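Local coordinates for inositol monophosphatase family protein (Staphylococcus aureus, PDB 5I3S) that probably hydrolyses inositol monophosphate or related small phosphate esters, at residues 223-228 with 235-240. Sequence-based numbering, arbitrary orientation.
Sequences ASNLLG and GPNSIL
With chi1 at 74°, Ser238 holds OG between its own backbone N and carbonyl carbon, where the hydroxyl meets Leu226 just as the chain leaves strand 222-224. Leu226 N donates to Ser238 OG over 2.8 Å, nearly straight at 164°, and Leu226 CG and CD1 lie against Ser238 CB, 3.6 Å from CG. The chi1 of Asn225, 76°, sets CG likewise between N and the carbonyl carbon: OD1 accepts from Leu227 N, which lies well above the carbonyl plane, an Asx turn, and also from Glu229 N, while ND2 reaches across to Asn237 OD1 at 3.1 Å. That acceptor sits in the amide plane of Asn225, yet the two amides stand almost perpendicular. Ser224 and Leu240 form an antiparallel hydrogen-bonded pair, with Leu240 N 2.9 Å from Ser224 O and Ser224 N bonded in return to Leu240 O. Strand 222-224 thereby forms one edge of the five-stranded mixed sheet within the chain, part of the sugar phosphatase fold. A type I turn from Asn225 to Gly228 then takes the chain away; Asn225 O is gripped twice, by Gly228 N in the turn's own bond and by Ser224 OG at 2.6 Å. Helix 244-255 hydrogen-bonds Ser224 OG through His247 NE2 and packs against Leu226 through Leu255 and against Leu240 through Ile250.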
ATOM      1  N   ALA A 223       0.996  21.356   2.871  1.00 21.98           N
ATOM      2  CA  ALA A 223       0.731  20.998   1.519  1.00 21.59           C
ATOM      3  C   ALA A 223       1.161  22.126   0.638  1.00 18.72           C
ATOM      4  O   ALA A 223       0.911  23.249   0.941  1.00 16.56           O
ATOM      5  CB  ALA A 223      -0.733  20.708   1.319  1.00 20.27           C
ATOM      6  N   SER A 224       1.812  21.756  -0.452  1.00 17.68           N
ATOM      7  CA  SER A 224       2.133  22.619  -1.525  1.00 16.68           C
ATOM      8  C   SER A 224       2.164  21.767  -2.796  1.00 17.32           C
ATOM      9  O   SER A 224       1.921  20.575  -2.745  1.00 16.39           O
ATOM     10  CB  SER A 224       3.518  23.223  -1.304  1.00 14.83           C
ATOM     11  OG  SER A 224       4.517  22.228  -1.433  1.00 14.01           O
ATOM     12  N   ASN A 225       2.479  22.407  -3.922  1.00 17.34           N
ATOM     13  CA  ASN A 225       2.850  21.700  -5.121  1.00 17.08           C
ATOM     14  C   ASN A 225       4.353  21.529  -5.058  1.00 17.73           C
ATOM     15  O   ASN A 225       4.978  21.850  -4.010  1.00 16.55           O
ATOM     16  CB  ASN A 225       2.335  22.428  -6.365  1.00 16.99           C
ATOM     17  CG  ASN A 225       3.122  23.653  -6.741  1.00 16.25           C
ATOM     18  OD1 ASN A 225       4.041  24.098  -6.078  1.00 17.83           O
ATOM     19  ND2 ASN A 225       2.744  24.211  -7.845  1.00 18.27           N
ATOM     20  N   LEU A 226       4.932  20.986  -6.146  1.00 17.90           N
ATOM     21  CA  LEU A 226       6.356  20.683  -6.169  1.00 16.68           C
ATOM     22  C   LEU A 226       7.259  21.912  -6.231  1.00 16.67           C
ATOM     23  O   LEU A 226       8.464  21.792  -5.962  1.00 14.99           O
ATOM     24  CB  LEU A 226       6.698  19.723  -7.291  1.00 16.52           C
ATOM     25  CG  LEU A 226       6.094  18.297  -7.164  1.00 17.67           C
ATOM     26  CD1 LEU A 226       6.358  17.514  -8.437  1.00 16.41           C
ATOM     27  CD2 LEU A 226       6.567  17.504  -5.954  1.00 17.00           C
ATOM     28  N   LEU A 227       6.682  23.073  -6.584  1.00 16.94           N
ATOM     29  CA  LEU A 227       7.399  24.345  -6.589  1.00 17.64           C
ATOM     30  C   LEU A 227       7.190  25.108  -5.270  1.00 18.65           C
ATOM     31  O   LEU A 227       7.562  26.273  -5.202  1.00 19.76           O
ATOM     32  CB  LEU A 227       6.890  25.203  -7.732  1.00 17.59           C
ATOM     33  CG  LEU A 227       6.948  24.511  -9.082  1.00 19.19           C
ATOM     34  CD1 LEU A 227       6.358  25.376 -10.205  1.00 19.52           C
ATOM     35  CD2 LEU A 227       8.388  24.119  -9.378  1.00 19.71           C
ATOM     36  N   GLY A 228       6.531  24.497  -4.278  1.00 18.01           N
ATOM     37  CA  GLY A 228       6.178  25.156  -3.019  1.00 17.96           C
ATOM     38  C   GLY A 228       4.998  26.129  -3.064  1.00 18.48           C
ATOM     39  O   GLY A 228       4.827  26.914  -2.147  1.00 17.57           O
ATOM     40  N   GLY A 235      -7.525  24.550 -10.020  1.00 20.93           N
ATOM     41  CA  GLY A 235      -6.970  23.681 -11.036  1.00 21.08           C
ATOM     42  C   GLY A 235      -6.204  22.437 -10.579  1.00 21.87           C
ATOM     43  O   GLY A 235      -5.842  22.291  -9.414  1.00 22.70           O
ATOM     44  N   PRO A 236      -5.947  21.515 -11.513  1.00 22.33           N
ATOM     45  CA  PRO A 236      -5.055  20.412 -11.168  1.00 22.53           C
ATOM     46  C   PRO A 236      -3.657  20.933 -10.761  1.00 22.07           C
ATOM     47  O   PRO A 236      -3.310  22.066 -11.105  1.00 24.43           O
ATOM     48  CB  PRO A 236      -4.968  19.609 -12.474  1.00 23.32           C
ATOM     49  CG  PRO A 236      -5.277  20.629 -13.568  1.00 23.57           C
ATOM     50  CD  PRO A 236      -6.328  21.505 -12.945  1.00 22.72           C
ATOM     51  N   ASN A 237      -2.888  20.122 -10.041  1.00 19.78           N
ATOM     52  CA  ASN A 237      -1.538  20.491  -9.647  1.00 19.52           C
ATOM     53  C   ASN A 237      -0.656  19.281  -9.300  1.00 18.59           C
ATOM     54  O   ASN A 237      -1.158  18.169  -9.066  1.00 18.27           O
ATOM     55  CB  ASN A 237      -1.612  21.423  -8.430  1.00 19.93           C
ATOM     56  CG  ASN A 237      -0.659  22.600  -8.529  1.00 20.01           C
ATOM     57  OD1 ASN A 237       0.498  22.490  -9.017  1.00 18.78           O
ATOM     58  ND2 ASN A 237      -1.141  23.739  -8.056  1.00 18.62           N
ATOM     59  N   SER A 238       0.655  19.519  -9.209  1.00 17.69           N
ATOM     60  CA  SER A 238       1.524  18.588  -8.522  1.00 16.23           C
ATOM     61  C   SER A 238       1.269  18.729  -7.013  1.00 16.00           C
ATOM     62  O   SER A 238       0.511  19.647  -6.548  1.00 16.06           O
ATOM     63  CB  SER A 238       2.983  18.818  -8.929  1.00 16.35           C
ATOM     64  OG  SER A 238       3.535  19.975  -8.346  1.00 16.04           O
ATOM     65  N   ILE A 239       1.867  17.838  -6.236  1.00 15.34           N
ATOM     66  CA  ILE A 239       1.462  17.636  -4.826  1.00 16.76           C
ATOM     67  C   ILE A 239       2.668  17.165  -4.029  1.00 16.43           C
ATOM     68  O   ILE A 239       3.326  16.206  -4.417  1.00 14.49           O
ATOM     69  CB  ILE A 239       0.390  16.504  -4.687  1.00 18.20           C
ATOM     70  CG1 ILE A 239      -0.858  16.813  -5.471  1.00 18.72           C
ATOM     71  CG2 ILE A 239      -0.000  16.268  -3.205  1.00 20.01           C
ATOM     72  CD1 ILE A 239      -1.741  17.905  -4.870  1.00 18.78           C
ATOM     73  N   LEU A 240       2.955  17.874  -2.948  1.00 17.22           N
ATOM     74  CA  LEU A 240       3.848  17.403  -1.865  1.00 17.71           C
ATOM     75  C   LEU A 240       3.165  17.712  -0.528  1.00 17.27           C
ATOM     76  O   LEU A 240       2.814  18.851  -0.267  1.00 18.83           O
ATOM     77  CB  LEU A 240       5.186  18.111  -1.944  1.00 18.33           C
ATOM     78  CG  LEU A 240       6.163  17.881  -0.796  1.00 19.59           C
ATOM     79  CD1 LEU A 240       6.641  16.449  -0.896  1.00 20.83           C
ATOM     80  CD2 LEU A 240       7.353  18.862  -0.735  1.00 19.00           C
TER